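Local coordinates for protein cycloalternan-forming enzyme (Listeria monocytogenes serovar 1/2a, PDB 5F7U) that is a multidomain carbohydrate-active protein of the glycosyl hydrolase 31 family, joining a TIM barrel to beta-rich domains and a family 6 carbohydrate-binding module, at residues F828-S833 with T874-F879; R850-S855 with V863-P868; S885-G890 with V932-N937. The protein carries 1 engineered substitution. All blocks are in the same frame, centred on the assembly; numbering follows the deposited sequence.

Interaction 1 (F828-S833 with T874-F879)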
loop_
_atom_site.group_PDB
_atom_site.type_symbol
_atom_site.label_atom_id
_atom_site.label_comp_id
_atom_site.label_asym_id
_atom_site.label_seq_id
_atom_site.Cartn_x
_atom_site.Cartn_y
_atom_site.Cartn_z
ATOM N N PHE A 828 -20.245 -8.789 -16.983
ATOM C CA PHE A 828 -18.904 -8.380 -17.398
ATOM C C PHE A 828 -19.018 -7.129 -18.244
ATOM O O PHE A 828 -19.610 -7.170 -19.332
ATOM C CB PHE A 828 -18.176 -9.485 -18.182
ATOM C CG PHE A 828 -17.922 -10.721 -17.376
ATOM C CD1 PHE A 828 -18.907 -11.704 -17.262
ATOM C CD2 PHE A 828 -16.697 -10.906 -16.717
ATOM C CE1 PHE A 828 -18.691 -12.841 -16.486
ATOM C CE2 PHE A 828 -16.468 -12.056 -15.969
ATOM C CZ PHE A 828 -17.474 -13.012 -15.841
ATOM N N ARG A 829 -18.461 -6.038 -17.726
ATOM C CA ARG A 829 -18.385 -4.771 -18.438
ATOM C C ARG A 829 -17.150 -4.809 -19.336
ATOM O O ARG A 829 -16.054 -5.115 -18.868
ATOM C CB ARG A 829 -18.300 -3.624 -17.420
ATOM C CG ARG A 829 -18.185 -2.214 -17.982
ATOM C CD ARG A 829 -19.457 -1.716 -18.667
ATOM N NE ARG A 829 -20.565 -1.438 -17.750
ATOM C CZ ARG A 829 -20.708 -0.327 -17.037
ATOM N NH1 ARG A 829 -21.800 -0.171 -16.285
ATOM N NH2 ARG A 829 -19.778 0.633 -17.081
ATOM N N VAL A 830 -17.342 -4.499 -20.624
ATOM C CA VAL A 830 -16.319 -4.679 -21.650
ATOM C C VAL A 830 -16.159 -3.388 -22.437
ATOM O O VAL A 830 -17.149 -2.842 -22.935
ATOM C CB VAL A 830 -16.695 -5.839 -22.619
ATOM C CG1 VAL A 830 -15.671 -5.972 -23.749
ATOM C CG2 VAL A 830 -16.784 -7.166 -21.846
ATOM N N TYR A 831 -14.913 -2.919 -22.541
ATOM C CA TYR A 831 -14.554 -1.772 -23.375
ATOM C C TYR A 831 -13.693 -2.299 -24.515
ATOM O O TYR A 831 -12.462 -2.364 -24.379
ATOM C CB TYR A 831 -13.843 -0.685 -22.522
ATOM C CG TYR A 831 -14.761 -0.150 -21.450
ATOM C CD1 TYR A 831 -15.665 0.878 -21.730
ATOM C CD2 TYR A 831 -14.760 -0.702 -20.173
ATOM C CE1 TYR A 831 -16.538 1.357 -20.755
ATOM C CE2 TYR A 831 -15.619 -0.230 -19.185
ATOM C CZ TYR A 831 -16.511 0.793 -19.494
ATOM O OH TYR A 831 -17.370 1.264 -18.540
ATOM N N PRO A 832 -14.332 -2.704 -25.646
ATOM C CA PRO A 832 -13.574 -3.403 -26.688
ATOM C C PRO A 832 -12.458 -2.545 -27.280
ATOM O O PRO A 832 -12.671 -1.371 -27.610
ATOM C CB PRO A 832 -14.625 -3.704 -27.767
ATOM C CG PRO A 832 -15.950 -3.557 -27.107
ATOM C CD PRO A 832 -15.752 -2.526 -26.025
ATOM N N SER A 833 -11.282 -3.150 -27.389
ATOM C CA SER A 833 -10.108 -2.536 -28.003
ATOM C C SER A 833 -9.145 -3.636 -28.388
ATOM O O SER A 833 -8.481 -4.199 -27.527
ATOM C CB SER A 833 -9.409 -1.577 -27.045
ATOM O OG SER A 833 -8.311 -0.984 -27.731
ATOM N N THR A 874 -24.838 -15.262 -17.302
ATOM C CA THR A 874 -23.922 -14.136 -17.413
ATOM C C THR A 874 -24.543 -13.033 -18.255
ATOM O O THR A 874 -25.258 -13.315 -19.203
ATOM C CB THR A 874 -22.559 -14.539 -18.026
ATOM O OG1 THR A 874 -22.780 -15.235 -19.248
ATOM C CG2 THR A 874 -21.764 -15.441 -17.096
ATOM N N THR A 875 -24.246 -11.784 -17.908
ATOM C CA THR A 875 -24.657 -10.641 -18.710
ATOM C C THR A 875 -23.409 -9.867 -19.124
ATOM O O THR A 875 -22.650 -9.416 -18.269
ATOM C CB THR A 875 -25.608 -9.701 -17.937
ATOM O OG1 THR A 875 -26.777 -10.419 -17.504
ATOM C CG2 THR A 875 -26.034 -8.508 -18.808
ATOM N N MET A 876 -23.186 -9.731 -20.424
ATOM C CA MET A 876 -22.156 -8.813 -20.901
ATOM C C MET A 876 -22.755 -7.407 -20.975
ATOM O O MET A 876 -23.903 -7.241 -21.412
ATOM C CB MET A 876 -21.648 -9.194 -22.307
ATOM C CG MET A 876 -21.171 -10.625 -22.498
ATOM S SD MET A 876 -19.847 -11.162 -21.391
ATOM C CE MET A 876 -18.533 -10.037 -21.818
ATOM N N GLN A 877 -21.978 -6.400 -20.577
ATOM C CA GLN A 877 -22.311 -5.017 -20.917
ATOM C C GLN A 877 -21.188 -4.468 -21.780
ATOM O O GLN A 877 -20.124 -4.085 -21.278
ATOM C CB GLN A 877 -22.492 -4.133 -19.674
ATOM C CG GLN A 877 -23.687 -4.482 -18.792
ATOM C CD GLN A 877 -23.864 -3.516 -17.635
ATOM O OE1 GLN A 877 -22.899 -2.904 -17.151
ATOM N NE2 GLN A 877 -25.112 -3.376 -17.172
ATOM N N VAL A 878 -21.434 -4.426 -23.083
ATOM C CA VAL A 878 -20.397 -4.064 -24.053
ATOM C C VAL A 878 -20.570 -2.608 -24.475
ATOM O O VAL A 878 -21.636 -2.223 -24.979
ATOM C CB VAL A 878 -20.450 -4.982 -25.305
ATOM C CG1 VAL A 878 -19.256 -4.733 -26.221
ATOM C CG2 VAL A 878 -20.515 -6.452 -24.916
ATOM N N PHE A 879 -19.498 -1.824 -24.337
ATOM C CA PHE A 879 -19.491 -0.407 -24.753
ATOM C C PHE A 879 -19.443 -0.379 -26.279
ATOM O O PHE A 879 -18.451 -0.812 -26.877
ATOM C CB PHE A 879 -18.272 0.291 -24.129
ATOM C CG PHE A 879 -18.277 1.801 -24.225
ATOM C CD1 PHE A 879 -19.332 2.568 -23.704
ATOM C CD2 PHE A 879 -17.159 2.472 -24.759
ATOM C CE1 PHE A 879 -19.292 3.973 -23.742
ATOM C CE2 PHE A 879 -17.126 3.862 -24.817
ATOM C CZ PHE A 879 -18.180 4.615 -24.299
#
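Arg829 grips a single amide oxygen with two nitrogens: its NE lies 2.8 Å from Gln877 OE1, and its NH1 reaches the same atom from the same face of the amide. Both bonds run side-on and in the guanidinium plane, whereas the amide is turned 27° from that plane. The arginine chain bends at chi2 and chi3 (both 70°), which turns the NE/NH1 edge of the guanidinium toward Gln877, while the glutamine extends beyond CG to meet it. Gln877 NE2 bonds to the carbonyl of Tyr810, so both ends of the amide are engaged, and Arg829 NH2 donates in plane to Tyr831 OH. On this same side, just past the end of strand 825-830, Tyr831 CD1 packs 3.6 Å from Phe879 CB, the two rings inclined at 56°.

The backbones beneath run parallel, and the axes of 828-830 and 874-879 approach to 4.7 Å. Their ladder alternates Phe828 N to Thr875 O, Gln877 N to Phe828 O, Val830 N to Gln877 O and Phe879 N to Val830 O, the last at 2.9 Å.

The face carrying Phe828, Val830, Met876 and Val878 is apolar. Met876 brings CE to 3.4 Å from Val830 CG2, a tight contact, and its sulfur makes an oblique Met-aromatic approach to the Phe828 ring, with SD 5.3 Å from the ring centroid. Pro832 CG rests against Val878 CG1 at 3.6 Å.

This parallel pair sits inside a mixed sheet, between the strands 801-806 and 917-922. The buried, presumably charged guanidinium is met by neutral oxygens, those of Gln877 and Tyr831 in its plane and, weakly, Ile771 O, whose dipoles would partly offset the cost of burial.

Interaction 2 (R850-S855 with V863-P868)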
loop_
_atom_site.group_PDB
_atom_site.type_symbol
_atom_site.label_atom_id
_atom_site.label_comp_id
_atom_site.label_asym_id
_atom_site.label_seq_id
_atom_site.Cartn_x
_atom_site.Cartn_y
_atom_site.Cartn_z
ATOM N N ARG A 850 -12.011 -18.404 -14.715
ATOM C CA ARG A 850 -12.811 -18.356 -15.933
ATOM C C ARG A 850 -12.096 -17.428 -16.901
ATOM O O ARG A 850 -11.964 -16.231 -16.633
ATOM C CB ARG A 850 -14.231 -17.835 -15.660
ATOM C CG ARG A 850 -14.939 -18.427 -14.451
ATOM C CD ARG A 850 -15.371 -19.859 -14.693
ATOM N NE ARG A 850 -16.261 -20.305 -13.634
ATOM C CZ ARG A 850 -16.751 -21.533 -13.527
ATOM N NH1 ARG A 850 -16.446 -22.465 -14.427
ATOM N NH2 ARG A 850 -17.545 -21.837 -12.507
ATOM N N ASP A 851 -11.626 -17.995 -18.010
ATOM C CA ASP A 851 -10.848 -17.242 -18.987
ATOM C C ASP A 851 -11.770 -16.682 -20.066
ATOM O O ASP A 851 -12.355 -17.446 -20.856
ATOM C CB ASP A 851 -9.745 -18.104 -19.615
ATOM C CG ASP A 851 -8.706 -18.602 -18.598
ATOM O OD1 ASP A 851 -8.402 -17.918 -17.576
ATOM O OD2 ASP A 851 -8.190 -19.717 -18.836
ATOM N N ILE A 852 -11.906 -15.354 -20.073
ATOM C CA ILE A 852 -12.791 -14.636 -20.996
ATOM C C ILE A 852 -11.907 -13.913 -21.990
ATOM O O ILE A 852 -10.897 -13.312 -21.604
ATOM C CB ILE A 852 -13.622 -13.508 -20.301
ATOM C CG1 ILE A 852 -13.945 -13.806 -18.827
ATOM C CG2 ILE A 852 -14.840 -13.102 -21.147
ATOM C CD1 ILE A 852 -15.036 -14.824 -18.586
ATOM N N SER A 853 -12.269 -13.959 -23.267
ATOM C CA SER A 853 -11.542 -13.168 -24.252
ATOM C C SER A 853 -12.494 -12.423 -25.169
ATOM O O SER A 853 -13.602 -12.893 -25.461
ATOM C CB SER A 853 -10.551 -14.023 -25.049
ATOM O OG SER A 853 -11.223 -14.958 -25.866
ATOM N N VAL A 854 -12.054 -11.242 -25.584
ATOM C CA VAL A 854 -12.865 -10.329 -26.403
ATOM C C VAL A 854 -12.028 -10.003 -27.625
ATOM O O VAL A 854 -10.839 -9.737 -27.500
ATOM C CB VAL A 854 -13.266 -9.034 -25.643
ATOM C CG1 VAL A 854 -13.986 -8.043 -26.564
ATOM C CG2 VAL A 854 -14.132 -9.370 -24.424
ATOM N N SER A 855 -12.663 -10.070 -28.793
ATOM C CA SER A 855 -12.030 -9.666 -30.039
ATOM C C SER A 855 -12.833 -8.561 -30.704
ATOM O O SER A 855 -13.878 -8.800 -31.338
ATOM C CB SER A 855 -11.821 -10.862 -30.980
ATOM O OG SER A 855 -11.112 -10.441 -32.151
ATOM N N VAL A 863 -18.025 -7.345 -32.609
ATOM C CA VAL A 863 -17.283 -7.609 -31.380
ATOM C C VAL A 863 -17.625 -9.051 -31.038
ATOM O O VAL A 863 -18.796 -9.424 -31.021
ATOM C CB VAL A 863 -17.671 -6.657 -30.224
ATOM C CG1 VAL A 863 -16.996 -7.071 -28.914
ATOM C CG2 VAL A 863 -17.240 -5.229 -30.538
ATOM N N SER A 864 -16.601 -9.853 -30.780
ATOM C CA SER A 864 -16.820 -11.244 -30.402
ATOM C C SER A 864 -16.367 -11.466 -28.975
ATOM O O SER A 864 -15.338 -10.940 -28.555
ATOM C CB SER A 864 -16.093 -12.180 -31.362
ATOM O OG SER A 864 -16.512 -11.924 -32.695
ATOM N N VAL A 865 -17.168 -12.210 -28.219
ATOM C CA VAL A 865 -16.818 -12.567 -26.841
ATOM C C VAL A 865 -16.796 -14.089 -26.730
ATOM O O VAL A 865 -17.777 -14.760 -27.090
ATOM C CB VAL A 865 -17.791 -11.957 -25.809
ATOM C CG1 VAL A 865 -17.376 -12.336 -24.379
ATOM C CG2 VAL A 865 -17.841 -10.443 -25.950
ATOM N N ASP A 866 -15.663 -14.612 -26.272
ATOM C CA ASP A 866 -15.501 -16.032 -26.051
ATOM C C ASP A 866 -15.688 -16.285 -24.572
ATOM O O ASP A 866 -14.814 -15.965 -23.752
ATOM C CB ASP A 866 -14.135 -16.502 -26.544
ATOM C CG ASP A 866 -14.024 -16.519 -28.067
ATOM O OD1 ASP A 866 -15.052 -16.360 -28.797
ATOM O OD2 ASP A 866 -12.882 -16.715 -28.549
ATOM N N LEU A 867 -16.857 -16.822 -24.239
ATOM C CA LEU A 867 -17.222 -17.080 -22.852
ATOM C C LEU A 867 -16.914 -18.548 -22.518
ATOM O O LEU A 867 -17.295 -19.443 -23.269
ATOM C CB LEU A 867 -18.703 -16.746 -22.658
ATOM C CG LEU A 867 -19.379 -16.712 -21.291
ATOM C CD1 LEU A 867 -18.936 -15.508 -20.469
ATOM C CD2 LEU A 867 -20.883 -16.692 -21.505
ATOM N N PRO A 868 -16.179 -18.802 -21.416
ATOM C CA PRO A 868 -15.888 -20.191 -21.075
ATOM C C PRO A 868 -17.125 -20.809 -20.420
ATOM O O PRO A 868 -18.121 -20.102 -20.228
ATOM C CB PRO A 868 -14.742 -20.056 -20.067
ATOM C CG PRO A 868 -15.053 -18.789 -19.349
ATOM C CD PRO A 868 -15.657 -17.873 -20.399
HETATM O O HOH W 1 -12.750 -17.977 -23.517
HETATM O O HOH W 2 -15.093 -9.887 -33.592
#
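The beta hairpin of strands 848-857 and 862-867 is held by two hydrogen-bonded antiparallel pairs, Ser853 with Asp866 and Ser855 with Ser864. Between them lies the non-hydrogen-bonded pair Val854 and Val865. The bonds are uneven: Asp866 N reaches Ser853 O at 2.8 Å, while the return bond from Ser853 N to Asp866 O stretches to 3.3 Å.

One face of the hairpin is apolar. Val854 and Val865 lie side by side, their CG2 methyls 4.2 Å apart, and Val854 CG1 also meets Val863 CG1. Farther along, Ile852 sends CD1 across to Pro868 CD at 3.6 Å, a reach accompanied by an off-staggered chi1 of -30°. This face packs on the neighbouring sheet, with Ile852 touching Phe828 and Val854 touching Val830.

The other face carries Ser853, Ser855, Ser864 and Asp866, and is partly open to solvent. Ser855 OG has its own partner in Asp835, on the strand beyond. Water serves the hairpin at both ends. One molecule lies 2.8 Å from Ser855 O, to which it donates, and also bonds to Ser864 OG; the other donates to two carbonyls, Asp851 O at 2.7 Å and Asp866 O at 2.9 Å.

Interaction 3 (S885-G890 with V932-N937)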
loop_
_atom_site.group_PDB
_atom_site.type_symbol
_atom_site.label_atom_id
_atom_site.label_comp_id
_atom_site.label_asym_id
_atom_site.label_seq_id
_atom_site.Cartn_x
_atom_site.Cartn_y
_atom_site.Cartn_z
ATOM N N SER A 885 -27.885 -7.360 -34.719
ATOM C CA SER A 885 -28.223 -8.679 -34.181
ATOM C C SER A 885 -27.140 -9.136 -33.228
ATOM O O SER A 885 -26.018 -8.611 -33.242
ATOM C CB SER A 885 -28.406 -9.715 -35.294
ATOM O OG SER A 885 -27.180 -9.975 -35.951
ATOM N N VAL A 886 -27.489 -10.103 -32.381
ATOM C CA VAL A 886 -26.516 -10.746 -31.490
ATOM C C VAL A 886 -26.733 -12.245 -31.617
ATOM O O VAL A 886 -27.866 -12.697 -31.594
ATOM C CB VAL A 886 -26.655 -10.288 -30.018
ATOM C CG1 VAL A 886 -25.640 -10.992 -29.119
ATOM C CG2 VAL A 886 -26.455 -8.779 -29.905
ATOM N N THR A 887 -25.645 -12.994 -31.762
ATOM C CA THR A 887 -25.717 -14.449 -31.807
ATOM C C THR A 887 -24.928 -15.070 -30.670
ATOM O O THR A 887 -23.959 -14.484 -30.163
ATOM C CB THR A 887 -25.162 -15.013 -33.128
ATOM O OG1 THR A 887 -23.810 -14.571 -33.278
ATOM C CG2 THR A 887 -25.998 -14.562 -34.321
ATOM N N ILE A 888 -25.362 -16.256 -30.261
ATOM C CA ILE A 888 -24.604 -17.069 -29.329
ATOM C C ILE A 888 -24.519 -18.433 -29.984
ATOM O O ILE A 888 -25.544 -19.031 -30.308
ATOM C CB ILE A 888 -25.252 -17.158 -27.931
ATOM C CG1 ILE A 888 -25.414 -15.751 -27.322
ATOM C CG2 ILE A 888 -24.405 -18.055 -27.030
ATOM C CD1 ILE A 888 -25.987 -15.712 -25.913
ATOM N N ASP A 889 -23.289 -18.894 -30.204
ATOM C CA ASP A 889 -23.014 -20.133 -30.949
ATOM C C ASP A 889 -23.671 -20.144 -32.340
ATOM O O ASP A 889 -24.124 -21.190 -32.823
ATOM C CB ASP A 889 -23.366 -21.380 -30.099
ATOM C CG ASP A 889 -22.467 -21.526 -28.867
ATOM O OD1 ASP A 889 -21.326 -21.025 -28.888
ATOM O OD2 ASP A 889 -22.900 -22.166 -27.872
ATOM N N GLY A 890 -23.719 -18.968 -32.970
ATOM C CA GLY A 890 -24.305 -18.794 -34.310
ATOM C C GLY A 890 -25.803 -18.551 -34.336
ATOM O O GLY A 890 -26.346 -18.154 -35.373
ATOM N N VAL A 932 -21.389 -13.146 -30.525
ATOM C CA VAL A 932 -21.007 -12.152 -31.540
ATOM C C VAL A 932 -22.036 -11.029 -31.575
ATOM O O VAL A 932 -23.247 -11.290 -31.704
ATOM C CB VAL A 932 -20.828 -12.775 -32.948
ATOM C CG1 VAL A 932 -20.393 -11.719 -33.944
ATOM C CG2 VAL A 932 -19.803 -13.902 -32.922
ATOM N N LEU A 933 -21.554 -9.791 -31.457
ATOM C CA LEU A 933 -22.378 -8.602 -31.670
ATOM C C LEU A 933 -22.138 -8.123 -33.094
ATOM O O LEU A 933 -20.992 -7.838 -33.472
ATOM C CB LEU A 933 -22.013 -7.482 -30.677
ATOM C CG LEU A 933 -22.405 -7.602 -29.203
ATOM C CD1 LEU A 933 -21.685 -8.742 -28.488
ATOM C CD2 LEU A 933 -22.041 -6.297 -28.504
ATOM N N ASN A 934 -23.212 -8.044 -33.876
ATOM C CA ASN A 934 -23.128 -7.603 -35.283
ATOM C C ASN A 934 -23.643 -6.199 -35.491
ATOM O O ASN A 934 -24.549 -5.751 -34.794
ATOM C CB ASN A 934 -23.921 -8.537 -36.191
ATOM C CG ASN A 934 -23.381 -9.950 -36.186
ATOM O OD1 ASN A 934 -24.068 -10.890 -35.751
ATOM N ND2 ASN A 934 -22.155 -10.118 -36.657
ATOM N N GLY A 935 -23.069 -5.512 -36.469
ATOM C CA GLY A 935 -23.505 -4.167 -36.816
ATOM C C GLY A 935 -23.145 -3.100 -35.801
ATOM O O GLY A 935 -23.787 -2.050 -35.765
ATOM N N VAL A 936 -22.119 -3.356 -34.991
ATOM C CA VAL A 936 -21.712 -2.420 -33.919
ATOM C C VAL A 936 -20.500 -1.585 -34.295
ATOM O O VAL A 936 -19.594 -2.060 -34.968
ATOM C CB VAL A 936 -21.377 -3.144 -32.599
ATOM C CG1 VAL A 936 -22.637 -3.752 -31.998
ATOM C CG2 VAL A 936 -20.298 -4.210 -32.811
ATOM N N ASN A 937 -20.495 -0.338 -33.839
ATOM C CA ASN A 937 -19.316 0.508 -33.916
ATOM C C ASN A 937 -18.852 0.937 -32.548
ATOM O O ASN A 937 -19.540 0.685 -31.557
ATOM C CB ASN A 937 -19.594 1.709 -34.803
ATOM C CG ASN A 937 -19.569 1.328 -36.254
ATOM O OD1 ASN A 937 -18.526 0.925 -36.778
ATOM N ND2 ASN A 937 -20.697 1.450 -36.910
HETATM O O HOH W 3 -23.053 -13.781 -35.777
#
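Ser885 and Asn934 face each other as a hydrogen-bonded antiparallel pair, and their side chains meet on the partly exposed face of the sheet. The serine hydroxyl sits between its own N and carbonyl carbon (chi1 67°), a rotation that carries OG to 3.2 Å from Asn934 OD1, at most a weak hydrogen bond. It also lies close to Asn934 CB.

Thr887 adopts much the same first rotation (chi1 58°), which lays OG1 beside Val932 at 3.5 Å from its CB, the two side chains pointing the same way. A water molecule links this threonine to the asparagine, lying 2.7 Å from Thr887 OG1 and donating to Asn934 OD1 at 3.1 Å. The amide oxygen thus takes part in a small polar network along the surface.

On the buried face, Val886 CG2 approaches Leu933 CG at 4.3 Å, a looser meeting of branches, while Val886 CG1 lies nearer the backbone, 3.5 Å from Val932 O. The frame for these side chains is regular: Thr887 and Val932 exchange a reciprocal pair of backbone bonds, and Asn934 N donates to Ser885 O at 2.9 Å. Strand 885-888 lies between 929-934 and the short edge strand 891-892. Its sheet has a mostly polar outer face here, with Val932 among Ser885, Thr887 and Asn934, and turns aliphatic Val886 and Leu933 to strand 917-922 of the other sheet, as in a beta sandwich.

Overall arrangement
Interactions 1, 2 and 3 lie in two sheets packed face to face. Interaction 1 belongs to the mixed sheet, and interactions 2 and 3 share the antiparallel one, where Val863 O and Leu933 N, 2.8 Å apart, probably hydrogen-bond. Val830 CG1 meets Val854 CG2 at 3.8 Å between interactions 1 and 2, and Val878 CB meets Leu933 CD2, also at 3.8 Å, between 1 and 3. Along the chain, interaction 2 is nested within the loop that interaction 1 closes, and interaction 3 follows. The centres of interactions 1 and 2 lie about 10 Å apart, and that of interaction 3 lies about 13 Å from each. A bound alpha-D-glucopyranose lies about 9 Å from the Phe879 side chain.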